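Local coordinates for protein putative acyl-CoA thioester hydrolase YbhC (Escherichia coli K-12, PDB 3GRH) that is a putative thioesterase of the outer membrane, built on the pectinesterase beta-helix fold but neither binding pectin nor showing pectinesterase activity, at residues V190-V195 against V256-E261; T120-A125 against H159-R164; A42-N47 against D390-N395; Q51-S56 against Q351-D356. All coordinates share one frame; numbering follows the deposited sequence.

Interaction 1 (V190-V195 against V256-E261)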
loop_
_atom_site.group_PDB
_atom_site.type_symbol
_atom_site.label_atom_id
_atom_site.label_comp_id
_atom_site.label_asym_id
_atom_site.label_seq_id
_atom_site.Cartn_x
_atom_site.Cartn_y
_atom_site.Cartn_z
ATOM N N VAL A 190 -13.045 -7.982 -0.128
ATOM C CA VAL A 190 -11.658 -7.522 -0.388
ATOM C C VAL A 190 -10.769 -7.769 0.810
ATOM O O VAL A 190 -9.559 -8.118 0.652
ATOM C CB VAL A 190 -11.649 -6.040 -0.813
ATOM C CG1 VAL A 190 -12.256 -5.149 0.246
ATOM C CG2 VAL A 190 -10.225 -5.523 -1.206
ATOM N N LEU A 191 -11.281 -7.549 2.014
ATOM C CA LEU A 191 -10.464 -7.682 3.230
ATOM C C LEU A 191 -10.077 -9.141 3.557
ATOM O O LEU A 191 -9.420 -9.380 4.589
ATOM C CB LEU A 191 -11.172 -7.049 4.453
ATOM C CG LEU A 191 -11.250 -5.518 4.408
ATOM C CD1 LEU A 191 -11.603 -4.960 5.736
ATOM C CD2 LEU A 191 -9.910 -4.878 3.987
ATOM N N CYS A 192 -10.485 -10.098 2.744
ATOM C CA CYS A 192 -10.035 -11.459 2.863
ATOM C C CYS A 192 -9.327 -11.928 1.631
ATOM O O CYS A 192 -8.978 -13.109 1.536
ATOM C CB CYS A 192 -11.205 -12.374 3.043
ATOM S SG CYS A 192 -12.134 -12.014 4.579
ATOM N N SER A 193 -9.124 -11.070 0.646
ATOM C CA SER A 193 -8.544 -11.533 -0.626
ATOM C C SER A 193 -7.029 -11.439 -0.665
ATOM O O SER A 193 -6.448 -11.717 -1.662
ATOM C CB SER A 193 -9.100 -10.701 -1.820
ATOM O OG SER A 193 -8.607 -9.353 -1.744
ATOM N N ALA A 194 -6.386 -11.045 0.424
ATOM C CA ALA A 194 -4.935 -10.860 0.404
ATOM C C ALA A 194 -4.138 -12.119 0.358
ATOM O O ALA A 194 -4.410 -13.019 1.173
ATOM C CB ALA A 194 -4.450 -9.935 1.618
ATOM N N VAL A 195 -3.082 -12.143 -0.444
ATOM C CA VAL A 195 -2.132 -13.279 -0.457
ATOM C C VAL A 195 -1.252 -13.197 0.780
ATOM O O VAL A 195 -0.997 -14.180 1.440
ATOM C CB VAL A 195 -1.278 -13.277 -1.759
ATOM C CG1 VAL A 195 -0.216 -14.387 -1.685
ATOM C CG2 VAL A 195 -2.200 -13.405 -2.994
ATOM N N VAL A 256 -7.761 -7.044 15.791
ATOM C CA VAL A 256 -8.074 -8.460 15.590
ATOM C C VAL A 256 -9.463 -8.791 15.003
ATOM O O VAL A 256 -9.695 -9.911 14.543
ATOM C CB VAL A 256 -7.900 -9.239 16.888
ATOM C CG1 VAL A 256 -6.442 -9.219 17.297
ATOM C CG2 VAL A 256 -8.837 -8.703 17.943
ATOM N N GLN A 257 -10.358 -7.806 14.987
ATOM C CA GLN A 257 -11.676 -7.941 14.350
ATOM C C GLN A 257 -11.764 -7.907 12.807
ATOM O O GLN A 257 -12.839 -8.122 12.230
ATOM C CB GLN A 257 -12.570 -6.818 14.873
ATOM C CG GLN A 257 -12.930 -6.913 16.306
ATOM C CD GLN A 257 -14.122 -6.018 16.632
ATOM O OE1 GLN A 257 -15.278 -6.404 16.438
ATOM N NE2 GLN A 257 -13.839 -4.815 17.126
ATOM N N ASN A 258 -10.639 -7.664 12.126
ATOM C CA ASN A 258 -10.625 -7.587 10.665
ATOM C C ASN A 258 -11.653 -6.634 10.063
ATOM O O ASN A 258 -12.503 -7.024 9.275
ATOM C CB ASN A 258 -10.705 -9.002 10.046
ATOM C CG ASN A 258 -10.358 -9.029 8.603
ATOM O OD1 ASN A 258 -9.739 -8.139 8.112
ATOM N ND2 ASN A 258 -10.754 -10.100 7.908
ATOM N N ARG A 259 -11.536 -5.341 10.392
ATOM C CA ARG A 259 -12.370 -4.317 9.801
ATOM C C ARG A 259 -11.695 -3.003 10.073
ATOM O O ARG A 259 -10.904 -2.899 11.041
ATOM C CB ARG A 259 -13.732 -4.259 10.438
ATOM C CG ARG A 259 -13.716 -4.202 11.908
ATOM C CD ARG A 259 -15.084 -4.509 12.439
ATOM N NE ARG A 259 -15.232 -4.090 13.824
ATOM C CZ ARG A 259 -16.334 -4.278 14.549
ATOM N NH1 ARG A 259 -17.396 -4.893 14.031
ATOM N NH2 ARG A 259 -16.375 -3.848 15.807
ATOM N N LEU A 260 -12.000 -2.018 9.246
ATOM C CA LEU A 260 -11.420 -0.680 9.451
ATOM C C LEU A 260 -11.954 -0.119 10.773
ATOM O O LEU A 260 -13.094 -0.388 11.177
ATOM C CB LEU A 260 -11.701 0.244 8.282
ATOM C CG LEU A 260 -10.972 -0.130 7.023
ATOM C CD1 LEU A 260 -11.487 0.661 5.804
ATOM C CD2 LEU A 260 -9.479 0.041 7.216
ATOM N N GLU A 261 -11.086 0.615 11.450
ATOM C CA GLU A 261 -11.290 1.136 12.818
ATOM C C GLU A 261 -11.282 2.653 12.792
ATOM O O GLU A 261 -10.862 3.266 11.812
ATOM C CB GLU A 261 -10.090 0.764 13.757
ATOM C CG GLU A 261 -10.013 -0.655 14.211
ATOM C CD GLU A 261 -8.980 -0.895 15.336
ATOM O OE1 GLU A 261 -8.242 0.043 15.761
ATOM O OE2 GLU A 261 -8.913 -2.058 15.824
#
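Leu191 reaches over the backbone between Asn258 and Arg259: its CD1 lies 4.2 Å from CA of Arg259, and the same methyl is equally close to the carbonyl oxygen of Asn258. Nearer its own backbone, CB of Leu191 meets the amide oxygen OD1 of Asn258 at 4.1 Å. CG of Leu191 stands anti to its carbonyl carbon (chi1 -70°), which carries the branched end past the amide of Asn258 toward the facing loop. From the other loop the side chain of Asn258 extends anti to its own backbone N (chi1 -166°) and brings its amide beside the 3-10 turn 190-192. ND2 of Asn258 comes within 3.6 Å of the backbone O of Leu191 and 4.1 Å of SG of Cys192, but no hydrogen bond crosses between the segments. The amide finds its polar partners outside them: OD1 of Asn258 accepts a hydrogen bond from Arg229, and ND2 makes a weak one to Ser179. The facing turn is tied down from within, since the carbonyl oxygen of Val190 receives both the backbone N and the hydroxyl of Ser193, the OG of Ser193 lying 2.9 Å from O of Val190. Cys192 is further fixed by its disulfide to Cys180, at the end of helix 174-181. The contact thus joins two loops flanking the parallel beta-helix, one leading from helix 174-181 into strand 196-198 and the other from strand 249-251 to strand 267-271; Leu191 also packs on Phe250 of strand 249-251 and on Arg229 of strand 228-230.

Interaction 2 (T120-A125 against H159-R164)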
loop_
_atom_site.group_PDB
_atom_site.type_symbol
_atom_site.label_atom_id
_atom_site.label_comp_id
_atom_site.label_asym_id
_atom_site.label_seq_id
_atom_site.Cartn_x
_atom_site.Cartn_y
_atom_site.Cartn_z
ATOM N N THR A 120 -1.001 -18.460 0.807
ATOM C CA THR A 120 -1.057 -17.307 1.643
ATOM C C THR A 120 0.078 -17.265 2.646
ATOM O O THR A 120 0.603 -18.309 3.063
ATOM C CB THR A 120 -2.397 -17.266 2.388
ATOM O OG1 THR A 120 -2.589 -18.502 3.068
ATOM C CG2 THR A 120 -3.585 -16.939 1.474
ATOM N N VAL A 121 0.376 -16.049 3.147
ATOM C CA VAL A 121 1.325 -15.888 4.276
ATOM C C VAL A 121 0.591 -14.897 5.162
ATOM O O VAL A 121 0.353 -13.746 4.785
ATOM C CB VAL A 121 2.626 -15.290 3.833
ATOM C CG1 VAL A 121 3.525 -15.017 5.032
ATOM C CG2 VAL A 121 3.350 -16.182 2.835
ATOM N N TYR A 122 0.246 -15.338 6.349
ATOM C CA TYR A 122 -0.411 -14.492 7.358
ATOM C C TYR A 122 0.576 -14.312 8.501
ATOM O O TYR A 122 1.094 -15.287 9.079
ATOM C CB TYR A 122 -1.622 -15.181 7.880
ATOM C CG TYR A 122 -2.848 -15.234 6.992
ATOM C CD1 TYR A 122 -2.856 -14.688 5.698
ATOM C CD2 TYR A 122 -3.944 -15.921 7.414
ATOM C CE1 TYR A 122 -3.949 -14.791 4.885
ATOM C CE2 TYR A 122 -5.015 -16.034 6.593
ATOM C CZ TYR A 122 -5.024 -15.438 5.383
ATOM O OH TYR A 122 -6.174 -15.539 4.563
ATOM N N VAL A 123 0.888 -13.047 8.794
ATOM C CA VAL A 123 1.886 -12.735 9.850
ATOM C C VAL A 123 1.108 -12.068 10.960
ATOM O O VAL A 123 0.632 -10.965 10.804
ATOM C CB VAL A 123 3.004 -11.801 9.380
ATOM C CG1 VAL A 123 4.126 -11.716 10.430
ATOM C CG2 VAL A 123 3.648 -12.347 8.085
ATOM N N PRO A 124 0.959 -12.722 12.088
ATOM C CA PRO A 124 0.115 -12.168 13.152
ATOM C C PRO A 124 0.772 -11.110 13.968
ATOM O O PRO A 124 1.981 -10.875 13.903
ATOM C CB PRO A 124 -0.198 -13.424 13.992
ATOM C CG PRO A 124 0.960 -14.233 13.808
ATOM C CD PRO A 124 1.346 -14.111 12.411
ATOM N N ALA A 125 -0.075 -10.371 14.664
ATOM C CA ALA A 125 0.419 -9.475 15.702
ATOM C C ALA A 125 1.210 -10.313 16.717
ATOM O O ALA A 125 0.847 -11.445 17.059
ATOM C CB ALA A 125 -0.745 -8.737 16.343
ATOM N N HIS A 159 -10.964 -23.597 0.512
ATOM C CA HIS A 159 -10.266 -24.636 -0.185
ATOM C C HIS A 159 -8.899 -24.199 -0.671
ATOM O O HIS A 159 -7.883 -24.865 -0.410
ATOM C CB HIS A 159 -11.109 -25.181 -1.334
ATOM C CG HIS A 159 -10.453 -26.330 -1.995
ATOM N ND1 HIS A 159 -10.435 -27.583 -1.423
ATOM C CD2 HIS A 159 -9.751 -26.430 -3.146
ATOM C CE1 HIS A 159 -9.745 -28.405 -2.191
ATOM N NE2 HIS A 159 -9.342 -27.738 -3.254
ATOM N N ASP A 160 -8.858 -23.005 -1.250
ATOM C CA ASP A 160 -7.645 -22.454 -1.854
ATOM C C ASP A 160 -6.660 -21.984 -0.843
ATOM O O ASP A 160 -5.436 -22.086 -1.061
ATOM C CB ASP A 160 -8.012 -21.324 -2.799
ATOM C CG ASP A 160 -8.657 -21.818 -4.096
ATOM O OD1 ASP A 160 -8.999 -23.025 -4.198
ATOM O OD2 ASP A 160 -8.943 -20.936 -4.926
ATOM N N VAL A 161 -7.137 -21.396 0.265
ATOM C CA VAL A 161 -6.270 -20.834 1.331
ATOM C C VAL A 161 -5.776 -21.878 2.333
ATOM O O VAL A 161 -4.605 -21.803 2.767
ATOM C CB VAL A 161 -7.047 -19.735 2.073
ATOM C CG1 VAL A 161 -6.322 -19.258 3.303
ATOM C CG2 VAL A 161 -7.200 -18.535 1.097
ATOM N N ASN A 162 -6.610 -22.875 2.608
ATOM C CA ASN A 162 -6.314 -23.870 3.651
ATOM C C ASN A 162 -6.343 -25.294 3.297
ATOM O O ASN A 162 -7.175 -26.033 3.796
ATOM C CB ASN A 162 -7.219 -23.563 4.811
ATOM C CG ASN A 162 -6.820 -24.294 6.078
ATOM O OD1 ASN A 162 -5.664 -24.617 6.263
ATOM N ND2 ASN A 162 -7.767 -24.450 6.991
ATOM N N PRO A 163 -5.375 -25.728 2.475
ATOM C CA PRO A 163 -5.137 -27.131 2.260
ATOM C C PRO A 163 -4.346 -27.799 3.372
ATOM O O PRO A 163 -3.399 -27.206 3.909
ATOM C CB PRO A 163 -4.372 -27.140 0.918
ATOM C CG PRO A 163 -4.519 -25.765 0.371
ATOM C CD PRO A 163 -4.503 -24.910 1.610
ATOM N N ARG A 164 -4.742 -29.017 3.729
ATOM C CA ARG A 164 -3.954 -29.878 4.601
ATOM C C ARG A 164 -3.656 -29.297 5.985
ATOM O O ARG A 164 -2.603 -29.555 6.565
ATOM C CB ARG A 164 -2.667 -30.286 3.862
ATOM C CG ARG A 164 -2.950 -30.767 2.399
ATOM C CD ARG A 164 -1.684 -30.912 1.526
ATOM N NE ARG A 164 -1.563 -29.861 0.499
ATOM C CZ ARG A 164 -1.011 -28.660 0.680
ATOM N NH1 ARG A 164 -0.532 -28.301 1.867
ATOM N NH2 ARG A 164 -0.945 -27.794 -0.333
HETATM O O HOH W 1 -2.506 -21.014 1.236
#
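Val161 presents both methyls to Thr120, and the two side chains meet at about a right angle. CG1 of Val161 lies 3.8 Å from the hydroxyl OG1 of Thr120, while CG2 of Val161 meets the methyl CG2 of Thr120 at 4.0 Å. With OG1 of Thr120 between its backbone N and carbonyl carbon (chi1 54°), hydroxyl and methyl both turn to the valine. CG1 of Val161 also touches Tyr122, whose OH stands 3.9 Å away. No direct hydrogen bond spans the segments, but a water does: it accepts from the backbone N of Thr120 at 3.0 Å and donates to the O of Val161 at 2.7 Å, linking the backbone just ahead of strand 121-123 to the last turn of the helix. Farther out, the hydroxyl of Thr120 is hydrogen-bonded to the OH of Tyr167, whose ring stacks on that of Tyr122; Trp197 meets Tyr122 edge-to-face. Replacing Thr120 by an alanine would probably leave the OH of Tyr167 without this partner and open a gap beside the methyls of Val161. Helix 154-161 ends here, Asn162 being the first residue to leave helical angles, and Tyr177 of helix 174-181 packs against Val161. The arrangement belongs to the right-handed parallel beta-helix of the pectinesterase family: strand 115-123 is covered on its outer side by residues of the helical excursion between strands 142-146 and 196-198.

Interaction 3 (A42-N47 against D390-N395)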
loop_
_atom_site.group_PDB
_atom_site.type_symbol
_atom_site.label_atom_id
_atom_site.label_comp_id
_atom_site.label_asym_id
_atom_site.label_seq_id
_atom_site.Cartn_x
_atom_site.Cartn_y
_atom_site.Cartn_z
ATOM N N ALA A 42 4.621 26.222 -1.555
ATOM C CA ALA A 42 5.772 25.762 -0.770
ATOM C C ALA A 42 5.502 25.718 0.710
ATOM O O ALA A 42 5.891 24.734 1.409
ATOM C CB ALA A 42 6.990 26.649 -1.040
ATOM N N LYS A 43 4.796 26.731 1.189
ATOM C CA LYS A 43 4.449 26.799 2.596
ATOM C C LYS A 43 3.538 25.682 2.993
ATOM O O LYS A 43 3.718 25.054 4.043
ATOM C CB LYS A 43 3.864 28.173 2.952
ATOM C CG LYS A 43 3.578 28.295 4.484
ATOM C CD LYS A 43 4.862 28.192 5.313
ATOM C CE LYS A 43 4.724 28.849 6.714
ATOM N NZ LYS A 43 3.437 28.433 7.391
ATOM N N GLU A 44 2.528 25.448 2.181
ATOM C CA GLU A 44 1.659 24.309 2.482
ATOM C C GLU A 44 2.445 23.016 2.439
ATOM O O GLU A 44 2.153 22.100 3.224
ATOM C CB GLU A 44 0.536 24.248 1.466
ATOM C CG GLU A 44 -0.532 25.322 1.684
ATOM C CD GLU A 44 -1.484 25.561 0.486
ATOM O OE1 GLU A 44 -1.110 25.381 -0.675
ATOM O OE2 GLU A 44 -2.632 26.006 0.712
ATOM N N ALA A 45 3.369 22.859 1.493
ATOM C CA ALA A 45 3.987 21.545 1.306
ATOM C C ALA A 45 4.918 21.220 2.448
ATOM O O ALA A 45 5.287 20.061 2.625
ATOM C CB ALA A 45 4.797 21.488 -0.017
ATOM N N GLN A 46 5.325 22.191 3.255
ATOM C CA GLN A 46 6.186 21.878 4.399
ATOM C C GLN A 46 5.510 20.955 5.431
ATOM O O GLN A 46 6.191 20.276 6.209
ATOM C CB GLN A 46 6.605 23.156 5.116
ATOM C CG GLN A 46 7.335 24.135 4.302
ATOM C CD GLN A 46 7.677 25.362 5.114
ATOM O OE1 GLN A 46 7.644 26.487 4.617
ATOM N NE2 GLN A 46 7.976 25.149 6.395
ATOM N N ASN A 47 4.210 20.942 5.455
ATOM C CA ASN A 47 3.468 20.048 6.376
ATOM C C ASN A 47 3.365 18.633 5.851
ATOM O O ASN A 47 2.759 17.810 6.543
ATOM C CB ASN A 47 2.064 20.540 6.602
ATOM C CG ASN A 47 1.979 21.614 7.670
ATOM O OD1 ASN A 47 2.945 21.874 8.421
ATOM N ND2 ASN A 47 0.822 22.257 7.744
ATOM N N ASP A 390 -1.172 38.750 -0.738
ATOM C CA ASP A 390 -1.178 37.815 -1.868
ATOM C C ASP A 390 -0.655 36.425 -1.548
ATOM O O ASP A 390 0.163 35.886 -2.284
ATOM C CB ASP A 390 -0.377 38.417 -3.043
ATOM C CG ASP A 390 -0.670 39.892 -3.252
ATOM O OD1 ASP A 390 -1.662 40.372 -2.662
ATOM O OD2 ASP A 390 0.098 40.581 -3.976
ATOM N N GLU A 391 -1.167 35.820 -0.480
ATOM C CA GLU A 391 -0.725 34.501 -0.057
ATOM C C GLU A 391 -1.933 33.579 -0.180
ATOM O O GLU A 391 -3.031 33.959 0.207
ATOM C CB GLU A 391 -0.162 34.586 1.372
ATOM C CG GLU A 391 1.136 35.432 1.443
ATOM C CD GLU A 391 1.285 36.285 2.722
ATOM O OE1 GLU A 391 0.829 35.847 3.803
ATOM O OE2 GLU A 391 1.873 37.391 2.650
ATOM N N ILE A 392 -1.738 32.407 -0.775
ATOM C CA ILE A 392 -2.841 31.450 -0.935
ATOM C C ILE A 392 -3.230 31.003 0.432
ATOM O O ILE A 392 -2.347 30.723 1.272
ATOM C CB ILE A 392 -2.407 30.226 -1.768
ATOM C CG1 ILE A 392 -2.218 30.665 -3.225
ATOM C CG2 ILE A 392 -3.423 29.033 -1.639
ATOM C CD1 ILE A 392 -1.221 29.821 -4.019
ATOM N N GLN A 393 -4.539 30.995 0.661
ATOM C CA GLN A 393 -5.135 30.506 1.878
ATOM C C GLN A 393 -6.172 29.430 1.606
ATOM O O GLN A 393 -7.142 29.642 0.880
ATOM C CB GLN A 393 -5.796 31.647 2.611
ATOM C CG GLN A 393 -4.946 32.307 3.643
ATOM C CD GLN A 393 -5.636 33.526 4.198
ATOM O OE1 GLN A 393 -6.854 33.670 4.054
ATOM N NE2 GLN A 393 -4.873 34.422 4.820
ATOM N N ARG A 394 -6.000 28.271 2.218
ATOM C CA ARG A 394 -7.100 27.328 2.246
ATOM C C ARG A 394 -6.896 26.351 3.362
ATOM O O ARG A 394 -5.777 26.140 3.794
ATOM C CB ARG A 394 -7.312 26.681 0.884
ATOM C CG ARG A 394 -6.039 26.212 0.331
ATOM C CD ARG A 394 -6.082 25.484 -1.015
ATOM N NE ARG A 394 -4.674 25.459 -1.408
ATOM C CZ ARG A 394 -4.183 25.185 -2.607
ATOM N NH1 ARG A 394 -4.925 24.747 -3.588
ATOM N NH2 ARG A 394 -2.896 25.324 -2.821
ATOM N N ASN A 395 -7.987 25.856 3.895
ATOM C CA ASN A 395 -7.911 24.830 4.927
ATOM C C ASN A 395 -7.719 23.493 4.228
ATOM O O ASN A 395 -8.635 22.971 3.546
ATOM C CB ASN A 395 -9.185 24.849 5.741
ATOM C CG ASN A 395 -9.291 23.711 6.751
ATOM O OD1 ASN A 395 -8.418 22.862 6.878
ATOM N ND2 ASN A 395 -10.462 23.678 7.462
HETATM O O HOH W 2 -3.084 26.884 2.967
#
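The guanidinium of Arg394 turns one edge to the carboxylate of Glu44, with the two planes 32° apart, and grips it side-on through two nitrogens, one to each oxygen. NE of Arg394 donates to OE2 of Glu44 over 3.0 Å, nearly straight at 177° and in the guanidinium plane. NH2 of Arg394 reaches OE1 of Glu44 at 2.8 Å, somewhat bent and tilted from that plane, using the syn lone pair of OE1. The arginine chain is extended from CG to NE and crosses the glutamate at about a right angle, laying its CG only 3.4 Å from OE2 of Glu44; CG2 of Ile392 touches the same oxygen at 3.9 Å. A water donates to OE2 of Glu44 and to the backbone O of Arg394, closing a second link beside the salt bridge. Around the pair, OE1 of Glu44 accepts from the backbone N of Ser41, and the guanidinium also donates to the carbonyls of Ile39, Pro32 and Asn382. A leucine in place of Arg394 would probably leave the Glu44 carboxylate without its countercharge and those carbonyls without this donor. This bidentate salt bridge lies at the surface and joins the short helix 42-45, near the N-terminus, to the second strand of the antiparallel hairpin 385-393, whose turn carries a G1 beta bulge at Asp390 and Glu391, beyond the parallel strands of the beta-helix.

Interaction 4 (Q51-S56 against Q351-D356)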
loop_
_atom_site.group_PDB
_atom_site.type_symbol
_atom_site.label_atom_id
_atom_site.label_comp_id
_atom_site.label_asym_id
_atom_site.label_seq_id
_atom_site.Cartn_x
_atom_site.Cartn_y
_atom_site.Cartn_z
ATOM N N GLN A 51 8.358 13.198 8.087
ATOM C CA GLN A 51 8.311 13.420 9.512
ATOM C C GLN A 51 6.931 13.794 10.058
ATOM O O GLN A 51 6.606 13.571 11.237
ATOM C CB GLN A 51 9.375 14.412 9.948
ATOM C CG GLN A 51 9.199 15.811 9.510
ATOM C CD GLN A 51 10.389 16.722 9.851
ATOM O OE1 GLN A 51 10.962 17.369 8.964
ATOM N NE2 GLN A 51 10.750 16.782 11.133
ATOM N N HIS A 52 6.111 14.456 9.245
ATOM C CA HIS A 52 4.747 14.727 9.641
ATOM C C HIS A 52 3.860 13.563 9.487
ATOM O O HIS A 52 2.997 13.246 10.360
ATOM C CB HIS A 52 4.229 15.968 8.834
ATOM C CG HIS A 52 4.750 17.267 9.351
ATOM N ND1 HIS A 52 5.978 17.764 8.976
ATOM C CD2 HIS A 52 4.204 18.196 10.172
ATOM C CE1 HIS A 52 6.194 18.918 9.578
ATOM N NE2 HIS A 52 5.133 19.214 10.305
ATOM N N TYR A 53 4.072 12.808 8.417
ATOM C CA TYR A 53 3.252 11.566 8.235
ATOM C C TYR A 53 3.525 10.533 9.273
ATOM O O TYR A 53 2.661 9.729 9.615
ATOM C CB TYR A 53 3.424 10.934 6.825
ATOM C CG TYR A 53 2.641 11.572 5.722
ATOM C CD1 TYR A 53 2.994 12.797 5.216
ATOM C CD2 TYR A 53 1.539 10.957 5.176
ATOM C CE1 TYR A 53 2.258 13.438 4.276
ATOM C CE2 TYR A 53 0.833 11.572 4.203
ATOM C CZ TYR A 53 1.176 12.835 3.743
ATOM O OH TYR A 53 0.390 13.473 2.786
ATOM N N PHE A 54 4.748 10.588 9.833
ATOM C CA PHE A 54 5.200 9.583 10.784
ATOM C C PHE A 54 5.189 10.071 12.223
ATOM O O PHE A 54 5.706 9.421 13.106
ATOM C CB PHE A 54 6.574 9.055 10.409
ATOM C CG PHE A 54 6.605 8.185 9.189
ATOM C CD1 PHE A 54 5.497 7.575 8.705
ATOM C CD2 PHE A 54 7.816 7.899 8.624
ATOM C CE1 PHE A 54 5.575 6.715 7.569
ATOM C CE2 PHE A 54 7.890 7.093 7.550
ATOM C CZ PHE A 54 6.738 6.498 7.047
ATOM N N ALA A 55 4.537 11.194 12.475
ATOM C CA ALA A 55 4.492 11.775 13.797
ATOM C C ALA A 55 3.915 10.827 14.822
ATOM O O ALA A 55 3.054 9.997 14.487
ATOM C CB ALA A 55 3.675 13.013 13.733
ATOM N N SER A 56 4.425 10.890 16.056
ATOM C CA SER A 56 3.846 10.077 17.173
ATOM C C SER A 56 2.520 10.675 17.661
ATOM O O SER A 56 2.144 11.779 17.255
ATOM C CB SER A 56 4.818 9.992 18.347
ATOM O OG SER A 56 4.943 11.233 18.979
ATOM N N GLN A 351 -6.755 11.183 1.841
ATOM C CA GLN A 351 -5.731 12.129 1.721
ATOM C C GLN A 351 -4.471 11.575 1.013
ATOM O O GLN A 351 -4.001 10.481 1.333
ATOM C CB GLN A 351 -5.331 12.573 3.105
ATOM C CG GLN A 351 -4.545 13.873 3.089
ATOM C CD GLN A 351 -3.076 13.831 3.024
ATOM O OE1 GLN A 351 -2.436 12.802 3.205
ATOM N NE2 GLN A 351 -2.487 14.988 2.762
ATOM N N VAL A 352 -3.994 12.317 0.033
ATOM C CA VAL A 352 -2.773 11.934 -0.697
ATOM C C VAL A 352 -2.087 13.118 -1.208
ATOM O O VAL A 352 -2.719 14.067 -1.675
ATOM C CB VAL A 352 -3.025 10.935 -1.783
ATOM C CG1 VAL A 352 -4.037 11.382 -2.674
ATOM C CG2 VAL A 352 -1.715 10.608 -2.557
ATOM N N VAL A 353 -0.764 13.123 -1.060
ATOM C CA VAL A 353 0.118 14.115 -1.678
ATOM C C VAL A 353 1.115 13.408 -2.561
ATOM O O VAL A 353 1.771 12.487 -2.111
ATOM C CB VAL A 353 0.851 14.935 -0.617
ATOM C CG1 VAL A 353 1.931 15.791 -1.198
ATOM C CG2 VAL A 353 -0.100 15.808 0.173
ATOM N N ILE A 354 1.239 13.829 -3.794
ATOM C CA ILE A 354 2.273 13.375 -4.694
ATOM C C ILE A 354 3.209 14.516 -4.947
ATOM O O ILE A 354 2.787 15.572 -5.412
ATOM C CB ILE A 354 1.676 12.860 -6.022
ATOM C CG1 ILE A 354 0.768 11.684 -5.819
ATOM C CG2 ILE A 354 2.848 12.394 -6.968
ATOM C CD1 ILE A 354 0.010 11.295 -7.130
ATOM N N ARG A 355 4.461 14.355 -4.521
ATOM C CA ARG A 355 5.465 15.415 -4.605
ATOM C C ARG A 355 6.760 14.988 -5.194
ATOM O O ARG A 355 7.169 13.846 -5.059
ATOM C CB ARG A 355 5.718 16.097 -3.267
ATOM C CG ARG A 355 6.198 15.209 -2.206
ATOM C CD ARG A 355 6.372 15.970 -0.868
ATOM N NE ARG A 355 7.404 17.014 -0.983
ATOM C CZ ARG A 355 7.536 18.053 -0.156
ATOM N NH1 ARG A 355 6.831 18.184 0.927
ATOM N NH2 ARG A 355 8.551 18.901 -0.415
ATOM N N ASP A 356 7.412 15.908 -5.863
ATOM C CA ASP A 356 8.742 15.681 -6.338
ATOM C C ASP A 356 8.908 14.392 -7.210
ATOM O O ASP A 356 9.960 13.726 -7.184
ATOM C CB ASP A 356 9.735 15.658 -5.164
ATOM C CG ASP A 356 9.592 16.857 -4.241
ATOM O OD1 ASP A 356 9.635 18.005 -4.740
ATOM O OD2 ASP A 356 9.440 16.647 -2.978
#
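Tyr53 buries the most surface here, its phenol reaching from helix 50-53 to the side chains of Gln351 and Val353 on strand 351-355. Tyr53 and Gln351 approach from opposite directions, the ring and amide planes 42° apart, and the hydroxyl ends beside the amide group. NE2 of Gln351 donates to OH of Tyr53 over 3.3 Å, with the tyrosine oxygen in the amide plane but the N-H angle bent to 137°. OE1 of Gln351 lies 2.9 Å from the same OH, and it passes obliquely by the ring at 3.6 Å from CE2 of Tyr53. The bend at the second torsion of Gln351 (chi2 -92°) turns the amide forward along the strand, toward Val353, where both its heteroatoms face the phenol. The backbone N of Gly320 provides OE1 of Gln351 with a hydrogen bond and so helps set which way round the amide lies. Strand 351-355 belongs to one of the parallel sheets of the pectinesterase-type beta-helix, flanked by strands 321-324 and 403-407, and the short helix 50-53 from the N-terminal region lies against its outer side. Val353, two residues along from Gln351, supplies the apolar part: its CG2 touches OH of Tyr53 at 3.5 Å, and its CB is 3.7 Å from the same oxygen. Phe48, just before the helix, packs on Tyr53, Gln351 and Val353 alike. Leu322 and Val289, on neighbouring strands, also touch the tyrosine, whose ring meets that of Tyr319 edge-to-face.

The four contacts fall into two groups along the beta-helix. Interactions 1 and 2, with centres 13 Å apart, touch where the chain leading into strand 196-198 pairs with strand 115-123, with O of Val195 2.9 Å from N of Val121, probably a hydrogen bond. Interactions 3 and 4 adjoin through successive short helices of the N-terminal region, their centres 15 Å apart; Ala45 O receives a weak hydrogen bond from Arg355 NH1. Interactions 2 and 3 are the most distant pair, about 47 Å between centres, on opposite sides of the chain's centre. Leu191 of interaction 1 has its side chain about 12 Å from that of the predicted nucleophile Asp280; the others lie away from the annotated sites.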